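Poly-beta-1,6-N-acetyl-D-glucosamine N-deacetylase (PDB 4U10) probably removes N-acetyl groups from poly-beta-1,6-N-acetyl-D-glucosamine, using this metal-binding polysaccharide deacetylase domain of a longer protein. Local coordinates at residues K201-F213 with A221-Q234. Sequence-based numbering, arbitrary orientation.
Sequences KKPRIMVWPYGQF and AKQSGMTHHFALGQ
Met206 and Phe230 meet through their backbones, Phe230 N giving a hydrogen bond to Met206 O at 2.8 Å. Met206 N in turn donates to His228 O, and Trp208 N to Phe230 O at 3.2 Å; Met206 thus bonds to the residues on either side of His229, the pattern of parallel strands. On one face of this sheet Ile205 lays its CG2 methyl over the Phe230 ring, a CH-pi contact 3.7 Å from the centroid; chi1 of -59° sets that methyl anti to the backbone N. Val207 CG2 touches the same ring at CD2 (3.8 Å), its beta branch giving a short side chain breadth against the aromatic.

On the other face Met206 meets Met226 of the loop before strand 228-230, both selenomethionine here, Met206 CB lying 4.0 Å from Met226 CB; flexible, unbranched chains can fit closely beside Ala221, small enough to admit both Met206 and the Trp208 ring. That indole has Met206 CG over one face and Phe213 CB over the opposite one, while His229 ND1 lies at its edge, 3.0 Å from Trp208 NE1. Beyond, Gly211, at positive phi and without a side chain, brings its CA to 3.7 Å from Leu232 CG.

Strands 205-207 and 228-230 with helix 215-222 form a beta-alpha-beta unit. Gly225, at positive phi, ends the helix in a Schellman motif, and water joins Pro203 O to Ser224 O ahead of the paired strands. Val207 O accepts a hydrogen bond from zinc ligand His144, and the Val207 side chain neighbours zinc ligand Asp74, so the pairing lies against ligands of two zinc ions, and its apolar packing and backbone bonds probably help fix the position of Val207 beside them.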
ATOM      1  N   LYS A 201     -11.078  13.212  -0.942  1.00 31.95           N
ATOM      2  CA  LYS A 201     -11.708  11.886  -0.866  1.00 31.76           C
ATOM      3  C   LYS A 201     -11.137  11.196   0.404  1.00 31.08           C
ATOM      4  O   LYS A 201      -9.906  11.108   0.529  1.00 27.80           O
ATOM      5  CB  LYS A 201     -11.300  11.027  -2.064  1.00 33.18           C
ATOM      6  CG  LYS A 201     -12.190  11.116  -3.281  1.00 36.00           C
ATOM      7  CD  LYS A 201     -11.627  12.038  -4.321  1.00 37.67           C
ATOM      8  CE  LYS A 201     -12.130  11.675  -5.708  1.00 41.16           C
ATOM      9  NZ  LYS A 201     -11.629  12.685  -6.670  1.00 44.37           N
ATOM     10  N   LYS A 202     -11.984  10.785   1.346  1.00 28.81           N
ATOM     11  CA  LYS A 202     -11.542   9.893   2.462  1.00 30.37           C
ATOM     12  C   LYS A 202     -11.030   8.612   1.863  1.00 24.84           C
ATOM     13  O   LYS A 202     -11.679   8.041   0.974  1.00 24.40           O
ATOM     14  CB  LYS A 202     -12.702   9.478   3.383  1.00 32.09           C
ATOM     15  CG  LYS A 202     -13.144  10.455   4.442  1.00 39.98           C
ATOM     16  CD  LYS A 202     -14.390   9.880   5.147  1.00 41.16           C
ATOM     17  CE  LYS A 202     -14.503  10.376   6.577  1.00 46.35           C
ATOM     18  NZ  LYS A 202     -13.274  10.075   7.392  1.00 52.69           N
ATOM     19  N   PRO A 203      -9.863   8.118   2.325  1.00 20.28           N
ATOM     20  CA  PRO A 203      -9.515   6.843   1.775  1.00 17.78           C
ATOM     21  C   PRO A 203     -10.548   5.754   2.095  1.00 17.13           C
ATOM     22  O   PRO A 203     -11.133   5.749   3.180  1.00 14.59           O
ATOM     23  CB  PRO A 203      -8.175   6.502   2.513  1.00 19.77           C
ATOM     24  CG  PRO A 203      -8.257   7.268   3.811  1.00 18.75           C
ATOM     25  CD  PRO A 203      -9.016   8.511   3.454  1.00 20.08           C
ATOM     26  N   ARG A 204     -10.670   4.753   1.228  1.00 15.93           N
ATOM     27  CA  ARG A 204     -11.608   3.671   1.472  1.00 16.16           C
ATOM     28  C   ARG A 204     -10.934   2.301   1.419  1.00 15.61           C
ATOM     29  O   ARG A 204     -11.583   1.248   1.354  1.00 18.89           O
ATOM     30  CB  ARG A 204     -12.764   3.768   0.477  1.00 18.14           C
ATOM     31  CG  ARG A 204     -12.323   3.938  -0.926  1.00 18.11           C
ATOM     32  CD  ARG A 204     -13.503   4.156  -1.908  1.00 19.34           C
ATOM     33  NE  ARG A 204     -12.936   4.285  -3.250  1.00 16.97           N
ATOM     34  CZ  ARG A 204     -13.621   4.530  -4.350  1.00 18.27           C
ATOM     35  NH1 ARG A 204     -14.935   4.694  -4.273  1.00 17.01           N
ATOM     36  NH2 ARG A 204     -12.975   4.594  -5.519  1.00 16.48           N
ATOM     37  N   ILE A 205      -9.620   2.306   1.530  1.00 15.14           N
ATOM     38  CA  ILE A 205      -8.837   1.109   1.630  1.00 14.66           C
ATOM     39  C   ILE A 205      -7.797   1.377   2.710  1.00 13.45           C
ATOM     40  O   ILE A 205      -7.196   2.412   2.731  1.00 11.79           O
ATOM     41  CB  ILE A 205      -8.082   0.804   0.305  1.00 14.09           C
ATOM     42  CG1 ILE A 205      -9.015   0.624  -0.892  1.00 14.38           C
ATOM     43  CG2 ILE A 205      -7.148  -0.404   0.368  1.00 13.86           C
ATOM     44  CD1 ILE A 205      -8.278   0.828  -2.221  1.00 14.45           C
HETATM   45  N   MSE A 206      -7.589   0.387   3.558  1.00 13.02           N
HETATM   46  CA  MSE A 206      -6.380   0.323   4.425  1.00 13.30           C
HETATM   47  C   MSE A 206      -5.444  -0.671   3.854  1.00 11.85           C
HETATM   48  O   MSE A 206      -5.792  -1.865   3.660  1.00 14.30           O
HETATM   49  CB  MSE A 206      -6.781   0.090   5.866  1.00 13.20           C
HETATM   50  CG  MSE A 206      -5.625  -0.392   6.775  1.00 13.09           C
HETATM   51 SE   MSE A 206      -4.355   1.106   6.930  1.00 14.62          SE
HETATM   52  CE  MSE A 206      -5.295   2.133   8.225  1.00 14.25           C
ATOM     53  N   VAL A 207      -4.196  -0.248   3.620  1.00 12.08           N
ATOM     54  CA  VAL A 207      -3.182  -1.201   3.270  1.00 12.34           C
ATOM     55  C   VAL A 207      -2.268  -1.447   4.441  1.00 12.79           C
ATOM     56  O   VAL A 207      -1.632  -0.514   4.956  1.00 12.91           O
ATOM     57  CB  VAL A 207      -2.367  -0.732   2.035  1.00 13.58           C
ATOM     58  CG1 VAL A 207      -1.374  -1.813   1.635  1.00 14.06           C
ATOM     59  CG2 VAL A 207      -3.281  -0.362   0.850  1.00 12.52           C
ATOM     60  N   TRP A 208      -2.096  -2.715   4.822  1.00 12.82           N
ATOM     61  CA  TRP A 208      -1.383  -3.009   6.090  1.00 12.27           C
ATOM     62  C   TRP A 208       0.096  -2.928   5.844  1.00 12.37           C
ATOM     63  O   TRP A 208       0.590  -3.533   4.856  1.00 11.83           O
ATOM     64  CB  TRP A 208      -1.724  -4.424   6.557  1.00 12.32           C
ATOM     65  CG  TRP A 208      -3.192  -4.644   6.767  1.00 12.03           C
ATOM     66  CD1 TRP A 208      -3.969  -5.569   6.146  1.00 11.49           C
ATOM     67  CD2 TRP A 208      -4.045  -3.950   7.694  1.00 11.71           C
ATOM     68  NE1 TRP A 208      -5.251  -5.462   6.606  1.00 12.35           N
ATOM     69  CE2 TRP A 208      -5.329  -4.477   7.544  1.00 11.99           C
ATOM     70  CE3 TRP A 208      -3.855  -2.895   8.607  1.00 11.61           C
ATOM     71  CZ2 TRP A 208      -6.405  -4.005   8.268  1.00 11.72           C
ATOM     72  CZ3 TRP A 208      -4.901  -2.454   9.302  1.00 11.26           C
ATOM     73  CH2 TRP A 208      -6.170  -3.001   9.145  1.00 11.29           C
ATOM     74  N   PRO A 209       0.839  -2.192   6.706  1.00 12.52           N
ATOM     75  CA  PRO A 209       2.303  -2.292   6.671  1.00 13.41           C
ATOM     76  C   PRO A 209       2.761  -3.731   6.787  1.00 14.40           C
ATOM     77  O   PRO A 209       2.299  -4.461   7.683  1.00 15.80           O
ATOM     78  CB  PRO A 209       2.707  -1.512   7.963  1.00 13.51           C
ATOM     79  CG  PRO A 209       1.703  -0.398   7.970  1.00 12.00           C
ATOM     80  CD  PRO A 209       0.434  -1.212   7.733  1.00 12.21           C
ATOM     81  N   TYR A 210       3.672  -4.128   5.894  1.00 16.68           N
ATOM     82  CA  TYR A 210       4.309  -5.445   5.901  1.00 16.44           C
ATOM     83  C   TYR A 210       3.288  -6.545   5.717  1.00 17.12           C
ATOM     84  O   TYR A 210       3.568  -7.680   6.007  1.00 16.61           O
ATOM     85  CB  TYR A 210       5.049  -5.646   7.250  1.00 18.03           C
ATOM     86  CG  TYR A 210       5.818  -4.403   7.811  1.00 18.92           C
ATOM     87  CD1 TYR A 210       6.889  -3.870   7.173  1.00 18.61           C
ATOM     88  CD2 TYR A 210       5.434  -3.808   9.010  1.00 21.46           C
ATOM     89  CE1 TYR A 210       7.554  -2.755   7.674  1.00 18.81           C
ATOM     90  CE2 TYR A 210       6.107  -2.718   9.546  1.00 21.28           C
ATOM     91  CZ  TYR A 210       7.177  -2.198   8.869  1.00 20.13           C
ATOM     92  OH  TYR A 210       7.851  -1.106   9.412  1.00 21.50           O
ATOM     93  N   GLY A 211       2.065  -6.251   5.285  1.00 16.28           N
ATOM     94  CA  GLY A 211       1.103  -7.343   5.090  1.00 16.11           C
ATOM     95  C   GLY A 211       0.421  -7.806   6.388  1.00 17.38           C
ATOM     96  O   GLY A 211      -0.388  -8.704   6.345  1.00 16.05           O
ATOM     97  N   GLN A 212       0.760  -7.216   7.555  1.00 16.02           N
ATOM     98  CA  GLN A 212       0.345  -7.789   8.802  1.00 15.82           C
ATOM     99  C   GLN A 212      -0.819  -7.019   9.440  1.00 15.80           C
ATOM    100  O   GLN A 212      -0.771  -5.803   9.611  1.00 13.47           O
ATOM    101  CB  GLN A 212       1.509  -7.874   9.794  1.00 16.97           C
ATOM    102  CG  GLN A 212       2.692  -8.721   9.274  1.00 18.91           C
ATOM    103  CD  GLN A 212       2.255 -10.161   8.946  1.00 20.23           C
ATOM    104  OE1 GLN A 212       2.635 -10.719   7.869  1.00 24.07           O
ATOM    105  NE2 GLN A 212       1.408 -10.747   9.807  1.00 18.42           N
ATOM    106  N   PHE A 213      -1.771  -7.792   9.932  1.00 14.86           N
ATOM    107  CA  PHE A 213      -3.006  -7.255  10.506  1.00 16.17           C
ATOM    108  C   PHE A 213      -3.624  -8.241  11.476  1.00 15.12           C
ATOM    109  O   PHE A 213      -3.132  -9.341  11.645  1.00 14.47           O
ATOM    110  CB  PHE A 213      -3.968  -6.907   9.359  1.00 15.78           C
ATOM    111  CG  PHE A 213      -4.558  -8.088   8.647  1.00 17.21           C
ATOM    112  CD1 PHE A 213      -3.875  -8.732   7.635  1.00 17.94           C
ATOM    113  CD2 PHE A 213      -5.834  -8.521   8.962  1.00 16.29           C
ATOM    114  CE1 PHE A 213      -4.420  -9.844   7.026  1.00 18.39           C
ATOM    115  CE2 PHE A 213      -6.393  -9.614   8.343  1.00 17.77           C
ATOM    116  CZ  PHE A 213      -5.682 -10.281   7.368  1.00 16.73           C
ATOM    117  N   ALA A 221      -9.833   0.155  11.532  1.00 17.32           N
ATOM    118  CA  ALA A 221      -9.867   0.691  10.191  1.00 17.20           C
ATOM    119  C   ALA A 221     -11.313   0.900   9.744  1.00 18.51           C
ATOM    120  O   ALA A 221     -11.655   1.957   9.163  1.00 18.92           O
ATOM    121  CB  ALA A 221      -9.158  -0.228   9.219  1.00 17.82           C
ATOM    122  N   LYS A 222     -12.139  -0.118   9.954  1.00 19.05           N
ATOM    123  CA  LYS A 222     -13.561  -0.061   9.623  1.00 22.56           C
ATOM    124  C   LYS A 222     -14.214   1.162  10.245  1.00 22.41           C
ATOM    125  O   LYS A 222     -15.003   1.834   9.587  1.00 23.72           O
ATOM    126  CB  LYS A 222     -14.267  -1.354  10.068  1.00 27.31           C
ATOM    127  CG  LYS A 222     -15.798  -1.283  10.239  1.00 33.95           C
ATOM    128  CD  LYS A 222     -16.281  -2.698  10.525  1.00 38.75           C
ATOM    129  CE  LYS A 222     -17.719  -2.801  11.024  1.00 44.70           C
ATOM    130  NZ  LYS A 222     -18.156  -4.248  11.067  1.00 52.23           N
ATOM    131  N   GLN A 223     -13.901   1.477  11.494  1.00 19.56           N
ATOM    132  CA  GLN A 223     -14.495   2.658  12.087  1.00 22.14           C
ATOM    133  C   GLN A 223     -14.191   3.964  11.363  1.00 21.44           C
ATOM    134  O   GLN A 223     -14.908   4.932  11.579  1.00 18.50           O
ATOM    135  CB  GLN A 223     -14.108   2.845  13.525  1.00 22.18           C
ATOM    136  CG  GLN A 223     -14.752   1.878  14.444  1.00 28.13           C
ATOM    137  CD  GLN A 223     -14.428   2.165  15.884  1.00 30.64           C
ATOM    138  OE1 GLN A 223     -13.972   1.286  16.615  1.00 36.33           O
ATOM    139  NE2 GLN A 223     -14.673   3.397  16.305  1.00 31.65           N
ATOM    140  N   SER A 224     -13.102   4.027  10.587  1.00 21.34           N
ATOM    141  CA  SER A 224     -12.786   5.249   9.837  1.00 22.23           C
ATOM    142  C   SER A 224     -13.072   5.137   8.350  1.00 22.75           C
ATOM    143  O   SER A 224     -12.628   5.976   7.576  1.00 26.79           O
ATOM    144  CB  SER A 224     -11.351   5.703  10.103  1.00 22.97           C
ATOM    145  OG  SER A 224     -11.278   6.226  11.417  1.00 24.26           O
ATOM    146  N   GLY A 225     -13.851   4.143   7.963  1.00 19.87           N
ATOM    147  CA  GLY A 225     -14.322   4.015   6.590  1.00 21.26           C
ATOM    148  C   GLY A 225     -13.512   3.109   5.707  1.00 25.73           C
ATOM    149  O   GLY A 225     -13.635   3.180   4.492  1.00 25.57           O
HETATM  150  N   MSE A 226     -12.667   2.253   6.292  1.00 23.04           N
HETATM  151  CA  MSE A 226     -11.823   1.384   5.497  1.00 23.08           C
HETATM  152  C   MSE A 226     -12.152  -0.036   5.861  1.00 24.28           C
HETATM  153  O   MSE A 226     -11.470  -0.672   6.736  1.00 23.81           O
HETATM  154  CB  MSE A 226     -10.391   1.789   5.742  1.00 21.90           C
HETATM  155  CG  MSE A 226     -10.235   3.266   5.418  1.00 22.67           C
HETATM  156 SE   MSE A 226      -8.375   3.786   5.821  1.00 24.58          SE
HETATM  157  CE  MSE A 226      -8.419   4.678   7.461  1.00 19.58           C
ATOM    158  N   THR A 227     -13.215  -0.536   5.217  1.00 21.70           N
ATOM    159  CA  THR A 227     -13.678  -1.902   5.388  1.00 24.86           C
ATOM    160  C   THR A 227     -12.950  -2.824   4.411  1.00 22.60           C
ATOM    161  O   THR A 227     -12.735  -3.977   4.704  1.00 24.36           O
ATOM    162  CB  THR A 227     -15.228  -1.976   5.185  1.00 25.94           C
ATOM    163  OG1 THR A 227     -15.842  -1.333   6.285  1.00 33.78           O
ATOM    164  CG2 THR A 227     -15.713  -3.373   5.169  1.00 27.08           C
ATOM    165  N   HIS A 228     -12.559  -2.288   3.252  1.00 21.47           N
ATOM    166  CA  HIS A 228     -11.616  -2.972   2.367  1.00 20.96           C
ATOM    167  C   HIS A 228     -10.180  -2.808   2.856  1.00 16.57           C
ATOM    168  O   HIS A 228      -9.689  -1.705   3.056  1.00 17.13           O
ATOM    169  CB  HIS A 228     -11.775  -2.482   0.933  1.00 20.00           C
ATOM    170  CG  HIS A 228     -13.131  -2.754   0.383  1.00 21.32           C
ATOM    171  ND1 HIS A 228     -13.509  -3.997  -0.086  1.00 25.94           N
ATOM    172  CD2 HIS A 228     -14.206  -1.959   0.253  1.00 21.24           C
ATOM    173  CE1 HIS A 228     -14.778  -3.947  -0.448  1.00 24.84           C
ATOM    174  NE2 HIS A 228     -15.214  -2.715  -0.264  1.00 20.38           N
ATOM    175  N   HIS A 229      -9.508  -3.918   3.032  1.00 15.90           N
ATOM    176  CA  HIS A 229      -8.125  -3.900   3.473  1.00 15.51           C
ATOM    177  C   HIS A 229      -7.244  -4.789   2.611  1.00 15.12           C
ATOM    178  O   HIS A 229      -7.603  -5.921   2.245  1.00 17.08           O
ATOM    179  CB  HIS A 229      -8.056  -4.179   4.999  1.00 15.28           C
ATOM    180  CG  HIS A 229      -8.607  -5.498   5.418  1.00 15.40           C
ATOM    181  ND1 HIS A 229      -7.825  -6.620   5.560  1.00 15.95           N
ATOM    182  CD2 HIS A 229      -9.860  -5.866   5.773  1.00 14.46           C
ATOM    183  CE1 HIS A 229      -8.565  -7.628   5.981  1.00 15.14           C
ATOM    184  NE2 HIS A 229      -9.809  -7.203   6.083  1.00 15.35           N
ATOM    185  N   PHE A 230      -6.052  -4.305   2.304  1.00 15.01           N
ATOM    186  CA  PHE A 230      -5.101  -5.026   1.459  1.00 13.73           C
ATOM    187  C   PHE A 230      -4.026  -5.702   2.332  1.00 15.13           C
ATOM    188  O   PHE A 230      -3.201  -5.019   2.954  1.00 13.30           O
ATOM    189  CB  PHE A 230      -4.396  -4.048   0.513  1.00 13.72           C
ATOM    190  CG  PHE A 230      -5.210  -3.579  -0.706  1.00 13.96           C
ATOM    191  CD1 PHE A 230      -6.576  -3.735  -0.824  1.00 14.86           C
ATOM    192  CD2 PHE A 230      -4.538  -2.880  -1.738  1.00 15.37           C
ATOM    193  CE1 PHE A 230      -7.254  -3.221  -1.975  1.00 15.04           C
ATOM    194  CE2 PHE A 230      -5.195  -2.433  -2.847  1.00 13.84           C
ATOM    195  CZ  PHE A 230      -6.534  -2.610  -2.953  1.00 14.21           C
ATOM    196  N   ALA A 231      -3.975  -7.038   2.280  1.00 14.37           N
ATOM    197  CA  ALA A 231      -2.905  -7.840   2.916  1.00 17.17           C
ATOM    198  C   ALA A 231      -1.869  -8.315   1.861  1.00 19.20           C
ATOM    199  O   ALA A 231      -1.714  -7.690   0.815  1.00 18.85           O
ATOM    200  CB  ALA A 231      -3.547  -9.000   3.707  1.00 18.23           C
ATOM    201  N   LEU A 232      -1.093  -9.362   2.121  1.00 21.18           N
ATOM    202  CA  LEU A 232      -0.247  -9.911   1.089  1.00 21.55           C
ATOM    203  C   LEU A 232      -0.826 -11.279   0.701  1.00 25.35           C
ATOM    204  O   LEU A 232      -2.061 -11.416   0.555  1.00 24.87           O
ATOM    205  CB  LEU A 232       1.215  -9.940   1.539  1.00 19.75           C
ATOM    206  CG  LEU A 232       1.867  -8.559   1.652  1.00 19.55           C
ATOM    207  CD1 LEU A 232       3.302  -8.646   2.177  1.00 19.25           C
ATOM    208  CD2 LEU A 232       1.862  -7.957   0.268  1.00 18.66           C
ATOM    209  N   GLY A 233       0.052 -12.275   0.564  1.00 29.19           N
ATOM    210  CA  GLY A 233      -0.263 -13.561  -0.076  1.00 36.88           C
ATOM    211  C   GLY A 233      -0.977 -14.595   0.789  1.00 38.61           C
ATOM    212  O   GLY A 233      -1.076 -15.750   0.407  1.00 49.93           O
ATOM    213  N   GLN A 234      -1.484 -14.164   1.929  1.00 41.69           N
ATOM    214  CA  GLN A 234      -2.317 -14.988   2.798  1.00 46.60           C
ATOM    215  C   GLN A 234      -3.759 -15.264   2.264  1.00 48.63           C
ATOM    216  O   GLN A 234      -4.613 -15.865   2.964  1.00 55.58           O
ATOM    217  CB  GLN A 234      -2.328 -14.346   4.208  1.00 48.83           C
ATOM    218  CG  GLN A 234      -2.569 -12.825   4.330  1.00 51.82           C
ATOM    219  CD  GLN A 234      -1.294 -11.994   4.529  1.00 52.14           C
ATOM    220  OE1 GLN A 234      -0.521 -11.823   3.596  1.00 57.31           O
ATOM    221  NE2 GLN A 234      -1.087 -11.465   5.740  1.00 46.70           N
TER
HETATM  222  O   HOH W   1     -11.240   6.867   5.489  1.00 19.51           O
HETATM  223  O   HOH W   2     -13.805   0.495   2.694  1.00 27.37           O
HETATM  224  O   HOH W   3      -0.479  -5.276   3.129  1.00 14.28           O